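Local atomic coordinates of SWD1-like protein (Myceliophthora thermophila, PDB entry 6E29), a protein that probably serves, through its WD-repeat beta-propeller domain, as a Swd1 (Cps50) subunit of the COMPASS histone H3K4 methyltransferase complex. Residues E115-L128 and T176-L188. Numbering follows the deposited sequence.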
loop_
_atom_site.group_PDB
_atom_site.type_symbol
_atom_site.label_atom_id
_atom_site.label_comp_id
_atom_site.label_asym_id
_atom_site.label_seq_id
_atom_site.Cartn_x
_atom_site.Cartn_y
_atom_site.Cartn_z
ATOM N N GLU B 115 2.560 -1.095 7.184
ATOM C CA GLU B 115 3.737 -0.420 6.647
ATOM C C GLU B 115 4.728 -0.160 7.760
ATOM O O GLU B 115 4.338 0.295 8.841
ATOM C CB GLU B 115 3.412 0.914 6.007
ATOM C CG GLU B 115 2.753 0.779 4.642
ATOM C CD GLU B 115 3.778 0.522 3.556
ATOM O OE1 GLU B 115 4.668 1.377 3.387
ATOM O OE2 GLU B 115 3.714 -0.547 2.898
ATOM N N LEU B 116 6.002 -0.404 7.483
ATOM C CA LEU B 116 7.054 -0.095 8.469
ATOM C C LEU B 116 7.386 1.394 8.477
ATOM O O LEU B 116 7.345 2.079 7.451
ATOM C CB LEU B 116 8.321 -0.896 8.163
ATOM C CG LEU B 116 8.404 -2.316 8.692
ATOM C CD1 LEU B 116 9.747 -2.965 8.196
ATOM C CD2 LEU B 116 8.328 -2.365 10.229
ATOM N N HIS B 117 7.666 1.920 9.669
ATOM C CA HIS B 117 8.171 3.285 9.758
ATOM C C HIS B 117 9.427 3.395 8.888
ATOM O O HIS B 117 10.304 2.526 8.981
ATOM C CB HIS B 117 8.493 3.626 11.220
ATOM C CG HIS B 117 8.822 5.067 11.449
ATOM N ND1 HIS B 117 10.014 5.627 11.030
ATOM C CD2 HIS B 117 8.147 6.047 12.100
ATOM C CE1 HIS B 117 10.047 6.898 11.393
ATOM N NE2 HIS B 117 8.927 7.180 12.045
ATOM N N PRO B 118 9.552 4.422 8.037
ATOM C CA PRO B 118 10.654 4.428 7.052
ATOM C C PRO B 118 12.039 4.515 7.651
ATOM O O PRO B 118 13.020 4.302 6.921
ATOM C CB PRO B 118 10.367 5.670 6.210
ATOM C CG PRO B 118 8.905 5.979 6.478
ATOM C CD PRO B 118 8.647 5.580 7.862
ATOM N N TRP B 119 12.171 4.859 8.932
ATOM C CA TRP B 119 13.490 4.929 9.550
ATOM C C TRP B 119 13.634 4.025 10.763
ATOM O O TRP B 119 14.624 4.144 11.482
ATOM C CB TRP B 119 13.822 6.361 9.968
ATOM C CG TRP B 119 13.892 7.377 8.856
ATOM C CD1 TRP B 119 12.834 7.971 8.206
ATOM C CD2 TRP B 119 15.076 7.970 8.317
ATOM N NE1 TRP B 119 13.295 8.890 7.296
ATOM C CE2 TRP B 119 14.666 8.896 7.327
ATOM C CE3 TRP B 119 16.449 7.788 8.549
ATOM C CZ2 TRP B 119 15.579 9.664 6.588
ATOM C CZ3 TRP B 119 17.362 8.562 7.819
ATOM C CH2 TRP B 119 16.917 9.483 6.842
ATOM N N ASN B 120 12.675 3.148 11.039
ATOM C CA ASN B 120 12.674 2.460 12.329
ATOM C C ASN B 120 11.867 1.181 12.146
ATOM O O ASN B 120 10.635 1.241 12.153
ATOM C CB ASN B 120 12.079 3.391 13.414
ATOM C CG ASN B 120 11.615 2.664 14.673
ATOM O OD1 ASN B 120 12.053 1.559 14.972
ATOM N ND2 ASN B 120 10.715 3.312 15.431
ATOM N N HIS B 121 12.546 0.030 11.996
ATOM C CA HIS B 121 11.768 -1.186 11.773
ATOM C C HIS B 121 10.994 -1.646 13.010
ATOM O O HIS B 121 10.253 -2.626 12.919
ATOM C CB HIS B 121 12.657 -2.320 11.261
ATOM C CG HIS B 121 13.791 -2.647 12.172
ATOM N ND1 HIS B 121 15.021 -2.040 12.066
ATOM C CD2 HIS B 121 13.884 -3.511 13.210
ATOM C CE1 HIS B 121 15.827 -2.519 12.999
ATOM N NE2 HIS B 121 15.161 -3.411 13.708
ATOM N N HIS B 122 11.076 -0.928 14.133
ATOM C CA HIS B 122 10.361 -1.260 15.361
ATOM C C HIS B 122 9.031 -0.518 15.521
ATOM O O HIS B 122 8.478 -0.510 16.632
ATOM C CB HIS B 122 11.241 -0.973 16.581
ATOM C CG HIS B 122 12.420 -1.889 16.703
ATOM N ND1 HIS B 122 13.718 -1.440 16.594
ATOM C CD2 HIS B 122 12.496 -3.232 16.881
ATOM C CE1 HIS B 122 14.545 -2.464 16.732
ATOM N NE2 HIS B 122 13.829 -3.562 16.908
ATOM N N GLN B 123 8.516 0.124 14.467
ATOM C CA GLN B 123 7.179 0.693 14.526
ATOM C C GLN B 123 6.508 0.468 13.189
ATOM O O GLN B 123 7.151 0.589 12.148
ATOM C CB GLN B 123 7.210 2.173 14.837
ATOM C CG GLN B 123 5.838 2.724 15.105
ATOM C CD GLN B 123 5.772 4.211 15.038
ATOM O OE1 GLN B 123 5.516 4.790 13.982
ATOM N NE2 GLN B 123 5.901 4.844 16.183
ATOM N N PHE B 124 5.225 0.112 13.214
ATOM C CA PHE B 124 4.465 0.010 11.981
ATOM C C PHE B 124 3.058 0.549 12.190
ATOM O O PHE B 124 2.591 0.750 13.332
ATOM C CB PHE B 124 4.406 -1.445 11.423
ATOM C CG PHE B 124 3.545 -2.389 12.223
ATOM C CD1 PHE B 124 2.189 -2.512 11.977
ATOM C CD2 PHE B 124 4.128 -3.205 13.204
ATOM C CE1 PHE B 124 1.412 -3.402 12.743
ATOM C CE2 PHE B 124 3.346 -4.075 13.977
ATOM C CZ PHE B 124 1.984 -4.171 13.747
ATOM N N ALA B 125 2.416 0.830 11.070
ATOM C CA ALA B 125 1.017 1.240 11.021
ATOM C C ALA B 125 0.212 0.271 10.172
ATOM O O ALA B 125 0.648 -0.146 9.083
ATOM C CB ALA B 125 0.861 2.656 10.476
ATOM N N ALA B 126 -0.990 -0.062 10.636
ATOM C CA ALA B 126 -1.820 -1.010 9.888
ATOM C C ALA B 126 -3.249 -0.494 9.721
ATOM O O ALA B 126 -3.779 0.218 10.574
ATOM C CB ALA B 126 -1.815 -2.369 10.582
ATOM N N ALA B 127 -3.862 -0.839 8.604
ATOM C CA ALA B 127 -5.292 -0.600 8.408
ATOM C C ALA B 127 -6.006 -1.951 8.484
ATOM O O ALA B 127 -5.521 -2.947 7.938
ATOM C CB ALA B 127 -5.544 0.112 7.065
ATOM N N LEU B 128 -7.142 -1.999 9.176
ATOM C CA LEU B 128 -7.839 -3.244 9.482
ATOM C C LEU B 128 -9.241 -3.251 8.888
ATOM O O LEU B 128 -9.937 -2.225 8.904
ATOM C CB LEU B 128 -7.947 -3.416 10.975
ATOM C CG LEU B 128 -6.587 -3.492 11.633
ATOM C CD1 LEU B 128 -6.816 -3.534 13.121
ATOM C CD2 LEU B 128 -5.884 -4.780 11.119
ATOM N N THR B 176 -10.764 3.483 8.032
ATOM C CA THR B 176 -9.511 3.664 7.329
ATOM C C THR B 176 -9.100 2.380 6.602
ATOM O O THR B 176 -9.058 1.296 7.195
ATOM C CB THR B 176 -8.434 4.078 8.327
ATOM O OG1 THR B 176 -8.764 5.361 8.884
ATOM C CG2 THR B 176 -7.062 4.110 7.697
ATOM N N THR B 177 -8.740 2.513 5.321
ATOM C CA THR B 177 -8.575 1.353 4.457
ATOM C C THR B 177 -7.182 1.258 3.894
ATOM O O THR B 177 -6.854 0.224 3.297
ATOM C CB THR B 177 -9.562 1.407 3.290
ATOM O OG1 THR B 177 -9.531 2.742 2.764
ATOM C CG2 THR B 177 -10.965 1.023 3.769
ATOM N N ALA B 178 -6.352 2.269 4.094
ATOM C CA ALA B 178 -5.017 2.278 3.519
ATOM C C ALA B 178 -4.241 3.289 4.321
ATOM O O ALA B 178 -4.800 4.307 4.715
ATOM C CB ALA B 178 -4.993 2.680 2.018
ATOM N N ILE B 179 -2.966 3.026 4.562
ATOM C CA ILE B 179 -2.194 4.000 5.324
ATOM C C ILE B 179 -0.726 3.861 4.968
ATOM O O ILE B 179 -0.237 2.746 4.780
ATOM C CB ILE B 179 -2.428 3.790 6.835
ATOM C CG1 ILE B 179 -1.853 4.974 7.622
ATOM C CG2 ILE B 179 -1.895 2.374 7.284
ATOM C CD1 ILE B 179 -2.237 4.952 9.101
ATOM N N VAL B 180 -0.023 4.993 4.870
ATOM C CA VAL B 180 1.418 4.980 4.589
ATOM C C VAL B 180 2.081 6.051 5.441
ATOM O O VAL B 180 1.449 7.031 5.835
ATOM C CB VAL B 180 1.762 5.240 3.095
ATOM C CG1 VAL B 180 1.247 4.134 2.226
ATOM C CG2 VAL B 180 1.202 6.573 2.600
ATOM N N TYR B 181 3.392 5.909 5.677
ATOM C CA TYR B 181 4.105 6.999 6.356
ATOM C C TYR B 181 4.592 7.995 5.315
ATOM O O TYR B 181 4.968 7.601 4.197
ATOM C CB TYR B 181 5.363 6.449 7.083
ATOM C CG TYR B 181 5.117 5.644 8.336
ATOM C CD1 TYR B 181 4.870 4.278 8.277
ATOM C CD2 TYR B 181 5.211 6.261 9.610
ATOM C CE1 TYR B 181 4.674 3.527 9.434
ATOM C CE2 TYR B 181 5.039 5.514 10.805
ATOM C CZ TYR B 181 4.770 4.159 10.695
ATOM O OH TYR B 181 4.609 3.418 11.815
ATOM N N THR B 182 4.678 9.261 5.695
ATOM C CA THR B 182 5.456 10.213 4.909
ATOM C C THR B 182 6.941 9.834 5.012
ATOM O O THR B 182 7.324 8.988 5.820
ATOM C CB THR B 182 5.260 11.642 5.383
ATOM O OG1 THR B 182 5.762 11.766 6.728
ATOM C CG2 THR B 182 3.766 12.043 5.281
ATOM N N ALA B 183 7.780 10.487 4.191
ATOM C CA ALA B 183 9.173 10.062 4.059
ATOM C C ALA B 183 9.924 10.206 5.368
ATOM O O ALA B 183 10.822 9.400 5.668
ATOM C CB ALA B 183 9.884 10.855 2.955
ATOM N N SER B 184 9.586 11.227 6.161
ATOM C CA SER B 184 10.314 11.446 7.409
ATOM C C SER B 184 9.851 10.518 8.510
ATOM O O SER B 184 10.561 10.370 9.515
ATOM C CB SER B 184 10.142 12.891 7.914
ATOM O OG SER B 184 8.778 13.110 8.313
ATOM N N GLY B 185 8.644 9.978 8.374
ATOM C CA GLY B 185 8.013 9.197 9.395
ATOM C C GLY B 185 7.211 10.015 10.401
ATOM O O GLY B 185 6.504 9.415 11.225
ATOM N N ASP B 186 7.241 11.353 10.312
ATOM C CA ASP B 186 6.520 12.166 11.296
ATOM C C ASP B 186 5.001 12.187 11.098
ATOM O O ASP B 186 4.274 12.568 12.031
ATOM C CB ASP B 186 7.031 13.617 11.293
ATOM C CG ASP B 186 8.509 13.732 11.651
ATOM O OD1 ASP B 186 9.241 14.381 10.870
ATOM O OD2 ASP B 186 8.952 13.161 12.682
ATOM N N HIS B 187 4.507 11.822 9.916
ATOM C CA HIS B 187 3.079 11.826 9.632
ATOM C C HIS B 187 2.671 10.533 8.958
ATOM O O HIS B 187 3.482 9.824 8.349
ATOM C CB HIS B 187 2.682 12.996 8.738
ATOM C CG HIS B 187 2.912 14.324 9.382
ATOM N ND1 HIS B 187 4.142 14.958 9.371
ATOM C CD2 HIS B 187 2.093 15.096 10.129
ATOM C CE1 HIS B 187 4.056 16.082 10.060
ATOM N NE2 HIS B 187 2.823 16.188 10.533
ATOM N N LEU B 188 1.387 10.257 9.051
ATOM C CA LEU B 188 0.793 9.173 8.310
ATOM C C LEU B 188 -0.231 9.752 7.365
ATOM O O LEU B 188 -0.945 10.689 7.717
ATOM C CB LEU B 188 0.140 8.162 9.225
ATOM C CG LEU B 188 1.180 7.428 10.088
ATOM C CD1 LEU B 188 0.559 7.235 11.443
ATOM C CD2 LEU B 188 1.601 6.089 9.442
HETATM O O HOH W 1 4.849 3.701 4.494
HETATM O O HOH W 2 9.888 9.891 12.371
HETATM O O HOH W 3 -8.253 0.491 9.738
HETATM O O HOH W 4 -11.364 -0.197 8.253
#
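The Y181 ring, from strand 176-181, lies against H117 and Q123 in the hairpin of strands 111-117 and 123-128. This is packing between two neighbouring blades of the seven-bladed WD40 propeller. CA of H117 sits over one ring face, toward its rim, in a CH-pi contact 3.6 Å from the centroid. CD2 of L188, from Y181's own blade, lies over the opposite face. At the ring edge, Y181 OH donates to Q123 OE1 at 2.7 Å, in the carbonyl plane and on a lone pair. The Q123 amide and the phenol ring are nearly coplanar, 18° apart. Q123 reaches the hydroxyl with CG anti to its backbone N (chi1 -171°) and an extended chain. Water 1, also at the ring's rim, bridges E115 OE1 and Y181 N. Further along, A125 CB rests on L188 CD2 at 3.7 Å, and I179 fits beside A125 and A127. The small side chains of these alanines probably allow this close approach.

The ends are wetter. Water 3 joins L128 N to T176 O. At the exposed turn, W119 NE1 donates to A183 O at 3.0 Å, bent to 140° but in the indole plane. Water 2 links H117 NE2 to S184 O. Replacing Y181 by alanine removes the ring and its hydroxyl, which would probably open a gap between H117 and L188 and leave Q123 OE1 without this donor. The chemistry implies a mainly apolar joint between blades, with a direct phenol-amide bond at the ring edge and waters bridging polar groups beside it and at both ends.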